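Local coordinates for protein L-methionine gamma-lyase (Fusobacterium nucleatum subsp. nucleatum, PDB 6LXU) that belongs to the Cys/Met metabolism family of pyridoxal phosphate-dependent enzymes and carries its cofactor covalently attached, in an assembly of four chains, at residues A[331-334]-A[335-338]; A[369-372]-A[373-376]. All blocks are in the same frame, centred on the assembly; numbering follows the deposited sequence. Where two conformers were deposited one is given.

In the fold
Both contacts are local connections that lead from a helix into a strand of the same mixed sheet in the C-terminal part of the chain, and they follow one another in sequence. Interaction 1 runs from helix 322-332 into short strand 337-338, outermost within this chain; interaction 2 runs from helix 362-367 into strand 374-378. Strand 348-350 lies between those strands, and its Ile349 packs against Leu333, Cys336 and Leu338 of interaction 1 and against Val375, which follows the turn of interaction 2. The centres are about 17 Å apart and the nearest atoms about 7 Å, without touching. Interaction 1 thus lies where other subunits approach, and interaction 2 enters the sheet's interior within one chain.

Interaction 1 (A[331-334]-A[335-338]); sequences NNLK and LCSL
Leu333 and Cys336 make the apolar contact of this bend: Leu333 CD1 rests 3.9 Å from Cys336 CB. The leucine branch gets there with CG anti to its own carbonyl carbon (chi1 -62°) and the chain then extended. The two backbone carbonyls of the same residues are joined by a water that donates to both, at 3.0 Å from its oxygen to Leu333 O and 2.7 Å to Cys336 O, a bridge across the mouth of the bend. On the near side, Lys334 folds back along the chain, bent at its second and fourth torsions, and its NZ donates to Asn332 O at 3.0 Å, coming from 47° above the carbonyl plane.

The second shell fixes the bend. The carboxylate of Asp390, on helix 384-396, accepts the successive backbone N-H groups of Lys334, Leu335 and Cys336, while Gln393 NE2 gives Asn332 O a second donor. The amide of Asn331 is engaged by a second subunit, its OD1 by Ala43 N and its ND2 by Glu44, and Leu338 makes backbone hydrogen bonds to that same subunit. Taken together, this is a helix-to-strand connection, leading from helix 322-332 to strand 337-338, outermost within this chain, in the C-terminal sheet of a fold type I pyridoxal phosphate enzyme.

Interaction 2 (A[369-372]-A[373-376]); sequences GITD and GLVR. With NO3 (nitrate ion), chain C.
Nitrate O1 sits at the edge of the Arg376 guanidinium, near its plane, while the rest of the ion stands off to one side of it: NH2 makes a weak hydrogen bond to this oxygen at 3.1 Å, and NH1 is held by Asn161 OD1. The nitrate plane is steeply tilted against the guanidinium. A bend at the third torsion (chi3 85°) turns the otherwise extended arginine chain toward the ion, which probably comes from the crystallisation liquor and is also bound by Ser341 N and Gln350 NE2. The other flat group, the carboxylate of Asp372, forms salt bridges through OD1 to Arg365 and through OD2 to Lys362.

Asp372 belongs to a type I beta turn that runs from Thr371 to Leu374. It is closed by Leu374 N donating to Thr371 O at 3.1 Å, nearly straight at 164°, although the donor stands 57° out of the carbonyl plane. A water reinforces the closure, donating to Thr371 O and, 2.8 Å from its oxygen, to Leu374 O. Thr371 OG1 lies 3.5 Å from Leu374 CB and is hydrogen-bonded to Glu318, whereas the buried Thr371 N has no partner in the model. Beside the turn, Ile370 CD1 packs on Leu374 CD2 at 4.2 Å.

Gly369, with positive phi, is the C-prime residue of a Schellman motif ending helix 362-367. From there the turn delivers the chain into strand 374-378, flanked by strands 314-319 and 348-350, with Val375 reaching Leu330 of helix 322-332.

Interaction 1 (A[331-334]-A[335-338])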
ATOM      1  N   ASN A 331     -17.580   7.238  28.896  1.00 10.54           N
ATOM      2  CA  ASN A 331     -16.403   8.027  29.284  1.00 11.22           C
ATOM      3  C   ASN A 331     -15.444   7.302  30.224  1.00 11.54           C
ATOM      4  O   ASN A 331     -14.289   7.714  30.357  1.00 12.97           O
ATOM      5  CB  ASN A 331     -16.828   9.371  29.873  1.00 11.72           C
ATOM      6  CG  ASN A 331     -17.400  10.302  28.827  1.00 12.04           C
ATOM      7  OD1 ASN A 331     -17.237  10.080  27.625  1.00 12.71           O
ATOM      8  ND2 ASN A 331     -18.095  11.338  29.270  1.00 13.08           N
ATOM      9  N   ASN A 332     -15.899   6.228  30.865  1.00 11.04           N
ATOM     10  CA  ASN A 332     -15.064   5.426  31.757  1.00 11.30           C
ATOM     11  C   ASN A 332     -14.482   4.159  31.143  1.00 11.22           C
ATOM     12  O   ASN A 332     -13.689   3.478  31.793  1.00 11.85           O
ATOM     13  CB  ASN A 332     -15.852   5.079  33.022  1.00 12.32           C
ATOM     14  CG  ASN A 332     -15.867   6.215  34.005  1.00 13.08           C
ATOM     15  OD1 ASN A 332     -14.899   6.402  34.740  1.00 15.47           O
ATOM     16  ND2 ASN A 332     -16.943   6.987  34.017  1.00 14.00           N
ATOM     17  N   LEU A 333     -14.872   3.827  29.908  1.00 10.75           N
ATOM     18  CA  LEU A 333     -14.370   2.593  29.283  1.00 10.77           C
ATOM     19  C   LEU A 333     -12.935   2.769  28.820  1.00 11.40           C
ATOM     20  O   LEU A 333     -12.561   3.834  28.331  1.00 12.58           O
ATOM     21  CB  LEU A 333     -15.275   2.150  28.136  1.00 10.32           C
ATOM     22  CG  LEU A 333     -16.708   1.807  28.571  1.00 10.15           C
ATOM     23  CD1 LEU A 333     -17.606   1.559  27.364  1.00  9.92           C
ATOM     24  CD2 LEU A 333     -16.725   0.623  29.518  1.00 10.24           C
ATOM     25  N   LYS A 334     -12.143   1.723  29.022  1.00 11.61           N
ATOM     26  CA  LYS A 334     -10.717   1.709  28.683  1.00 12.56           C
ATOM     27  C   LYS A 334     -10.344   0.763  27.545  1.00 11.93           C
ATOM     28  O   LYS A 334      -9.279   0.937  26.941  1.00 14.32           O
ATOM     29  CB  LYS A 334      -9.892   1.339  29.917  1.00 14.61           C
ATOM     30  CG  LYS A 334     -10.121   2.216  31.146  1.00 16.68           C
ATOM     31  CD  LYS A 334      -9.864   3.684  30.855  1.00 18.80           C
ATOM     32  CE  LYS A 334      -9.797   4.534  32.118  1.00 20.64           C
ATOM     33  NZ  LYS A 334     -11.115   4.633  32.797  1.00 22.47           N
ATOM     34  N   LEU A 335     -11.191  -0.215  27.250  1.00  9.91           N
ATOM     35  CA  LEU A 335     -10.913  -1.196  26.206  0.60  9.63           C
ATOM     36  C   LEU A 335     -11.810  -0.937  25.001  1.00  9.02           C
ATOM     37  O   LEU A 335     -11.314  -0.824  23.872  1.00  9.07           O
ATOM     38  CB  LEU A 335     -11.089  -2.615  26.747  0.60  9.71           C
ATOM     39  CG  LEU A 335     -10.719  -3.748  25.786  0.60  9.97           C
ATOM     40  CD1 LEU A 335      -9.265  -3.631  25.357  0.60 10.25           C
ATOM     41  CD2 LEU A 335     -10.999  -5.095  26.432  0.60  9.98           C
ATOM     42  N   CYS A 336     -13.119  -0.839  25.227  1.00  8.35           N
ATOM     43  CA  CYS A 336     -14.058  -0.484  24.177  1.00  8.30           C
ATOM     44  C   CYS A 336     -13.728   0.911  23.672  1.00  8.24           C
ATOM     45  O   CYS A 336     -13.446   1.808  24.479  1.00  9.83           O
ATOM     46  CB  CYS A 336     -15.471  -0.466  24.739  1.00  8.35           C
ATOM     47  SG  CYS A 336     -16.040  -2.005  25.506  1.00  8.86           S
ATOM     48  N   SER A 337     -13.791   1.113  22.356  1.00  7.59           N
ATOM     49  CA  SER A 337     -13.446   2.401  21.752  1.00  7.78           C
ATOM     50  C   SER A 337     -14.692   3.157  21.346  1.00  7.26           C
ATOM     51  O   SER A 337     -15.620   2.581  20.780  1.00  7.14           O
ATOM     52  CB  SER A 337     -12.565   2.185  20.525  1.00  8.30           C
ATOM     53  OG  SER A 337     -11.308   1.603  20.873  1.00  9.55           O
ATOM     54  N   LEU A 338     -14.675   4.468  21.591  1.00  7.19           N
ATOM     55  CA  LEU A 338     -15.797   5.348  21.281  0.50  7.26           C
ATOM     56  C   LEU A 338     -15.684   5.757  19.815  1.00  7.25           C
ATOM     57  O   LEU A 338     -14.779   6.508  19.460  1.00  7.49           O
ATOM     58  CB  LEU A 338     -15.767   6.582  22.193  0.50  7.15           C
ATOM     59  CG  LEU A 338     -15.567   6.342  23.694  0.50  7.07           C
ATOM     60  CD1 LEU A 338     -15.731   7.635  24.485  0.50  7.14           C
ATOM     61  CD2 LEU A 338     -16.542   5.278  24.164  0.50  7.02           C
TER
HETATM   62  O   HOH W   1     -11.587   3.384  25.531  1.00 24.09           O

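Interaction 2 (A[369-372]-A[373-376])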
ATOM      1  N   GLY A 369     -36.547   6.868  17.220  1.00 19.17           N
ATOM      2  CA  GLY A 369     -36.274   5.632  17.948  1.00 18.55           C
ATOM      3  C   GLY A 369     -35.030   5.644  18.823  1.00 17.30           C
ATOM      4  O   GLY A 369     -34.606   4.591  19.304  1.00 17.77           O
ATOM      5  N   ILE A 370     -34.456   6.828  19.053  1.00 15.89           N
ATOM      6  CA  ILE A 370     -33.268   6.972  19.890  1.00 14.81           C
ATOM      7  C   ILE A 370     -33.723   7.417  21.277  1.00 14.12           C
ATOM      8  O   ILE A 370     -34.234   8.529  21.458  1.00 14.84           O
ATOM      9  CB  ILE A 370     -32.256   7.971  19.283  1.00 14.80           C
ATOM     10  CG1 ILE A 370     -31.796   7.505  17.891  1.00 14.62           C
ATOM     11  CG2 ILE A 370     -31.069   8.187  20.226  1.00 14.71           C
ATOM     12  CD1 ILE A 370     -31.127   6.143  17.852  1.00 14.73           C
ATOM     13  N   THR A 371     -33.545   6.527  22.240  1.00 13.23           N
ATOM     14  CA  THR A 371     -33.908   6.763  23.630  1.00 12.66           C
ATOM     15  C   THR A 371     -32.658   7.174  24.417  1.00 12.45           C
ATOM     16  O   THR A 371     -31.529   6.858  24.011  1.00 12.03           O
ATOM     17  CB  THR A 371     -34.551   5.492  24.209  1.00 12.71           C
ATOM     18  OG1 THR A 371     -33.808   4.347  23.771  1.00 12.24           O
ATOM     19  CG2 THR A 371     -35.976   5.334  23.702  1.00 13.04           C
ATOM     20  N   ASP A 372     -32.845   7.882  25.525  1.00 11.93           N
ATOM     21  CA  ASP A 372     -31.739   8.536  26.223  1.00 12.53           C
ATOM     22  C   ASP A 372     -30.687   7.589  26.776  1.00 11.25           C
ATOM     23  O   ASP A 372     -29.530   7.979  26.907  1.00 10.95           O
ATOM     24  CB  ASP A 372     -32.269   9.411  27.376  1.00 14.02           C
ATOM     25  CG  ASP A 372     -32.683  10.811  26.935  1.00 16.11           C
ATOM     26  OD1 ASP A 372     -32.687  11.085  25.714  1.00 17.46           O
ATOM     27  OD2 ASP A 372     -32.982  11.644  27.821  1.00 19.48           O
ATOM     28  N   GLY A 373     -31.090   6.382  27.159  1.00 10.36           N
ATOM     29  CA  GLY A 373     -30.151   5.403  27.690  1.00  9.83           C
ATOM     30  C   GLY A 373     -29.641   4.373  26.695  1.00  9.27           C
ATOM     31  O   GLY A 373     -28.967   3.441  27.099  1.00  9.26           O
ATOM     32  N   LEU A 374     -29.960   4.541  25.416  1.00  9.02           N
ATOM     33  CA  LEU A 374     -29.605   3.532  24.412  1.00  9.20           C
ATOM     34  C   LEU A 374     -28.112   3.568  24.084  1.00  8.71           C
ATOM     35  O   LEU A 374     -27.577   4.619  23.734  1.00  8.82           O
ATOM     36  CB  LEU A 374     -30.421   3.732  23.146  1.00 10.20           C
ATOM     37  CG  LEU A 374     -30.340   2.612  22.102  1.00 11.11           C
ATOM     38  CD1 LEU A 374     -31.015   1.337  22.574  1.00 11.72           C
ATOM     39  CD2 LEU A 374     -30.964   3.088  20.802  1.00 12.16           C
ATOM     40  N   VAL A 375     -27.472   2.408  24.199  1.00  8.32           N
ATOM     41  CA  VAL A 375     -26.052   2.226  23.863  1.00  8.31           C
ATOM     42  C   VAL A 375     -25.979   1.130  22.803  1.00  8.17           C
ATOM     43  O   VAL A 375     -26.662   0.108  22.906  1.00  8.13           O
ATOM     44  CB  VAL A 375     -25.247   1.862  25.118  1.00  8.69           C
ATOM     45  CG1 VAL A 375     -23.781   1.593  24.766  1.00  8.82           C
ATOM     46  CG2 VAL A 375     -25.365   2.976  26.152  1.00  8.97           C
ATOM     47  N   ARG A 376     -25.164   1.371  21.765  1.00  7.97           N
ATOM     48  CA  ARG A 376     -24.924   0.386  20.699  1.00  8.29           C
ATOM     49  C   ARG A 376     -23.492  -0.135  20.788  1.00  7.40           C
ATOM     50  O   ARG A 376     -22.539   0.651  20.787  1.00  7.35           O
ATOM     51  CB  ARG A 376     -25.150   0.991  19.319  1.00  9.78           C
ATOM     52  CG  ARG A 376     -25.313  -0.083  18.257  1.00 12.44           C
ATOM     53  CD  ARG A 376     -25.355   0.454  16.850  1.00 14.43           C
ATOM     54  NE  ARG A 376     -24.006   0.612  16.342  1.00 16.43           N
ATOM     55  CZ  ARG A 376     -23.661   0.649  15.056  1.00 17.58           C
ATOM     56  NH1 ARG A 376     -24.592   0.561  14.093  1.00 19.07           N
ATOM     57  NH2 ARG A 376     -22.384   0.777  14.724  1.00 18.67           N
TER
HETATM   58  N   NO3 C 502     -22.647   2.951  12.251  1.00 20.71           N
HETATM   59  O1  NO3 C 502     -22.029   1.958  11.902  1.00 22.12           O
HETATM   60  O2  NO3 C 502     -23.812   3.148  11.800  1.00 18.84           O
HETATM   61  O3  NO3 C 502     -22.127   3.772  13.061  1.00 19.78           O
HETATM   62  O   HOH W   2     -28.814   6.997  23.005  1.00 11.60           O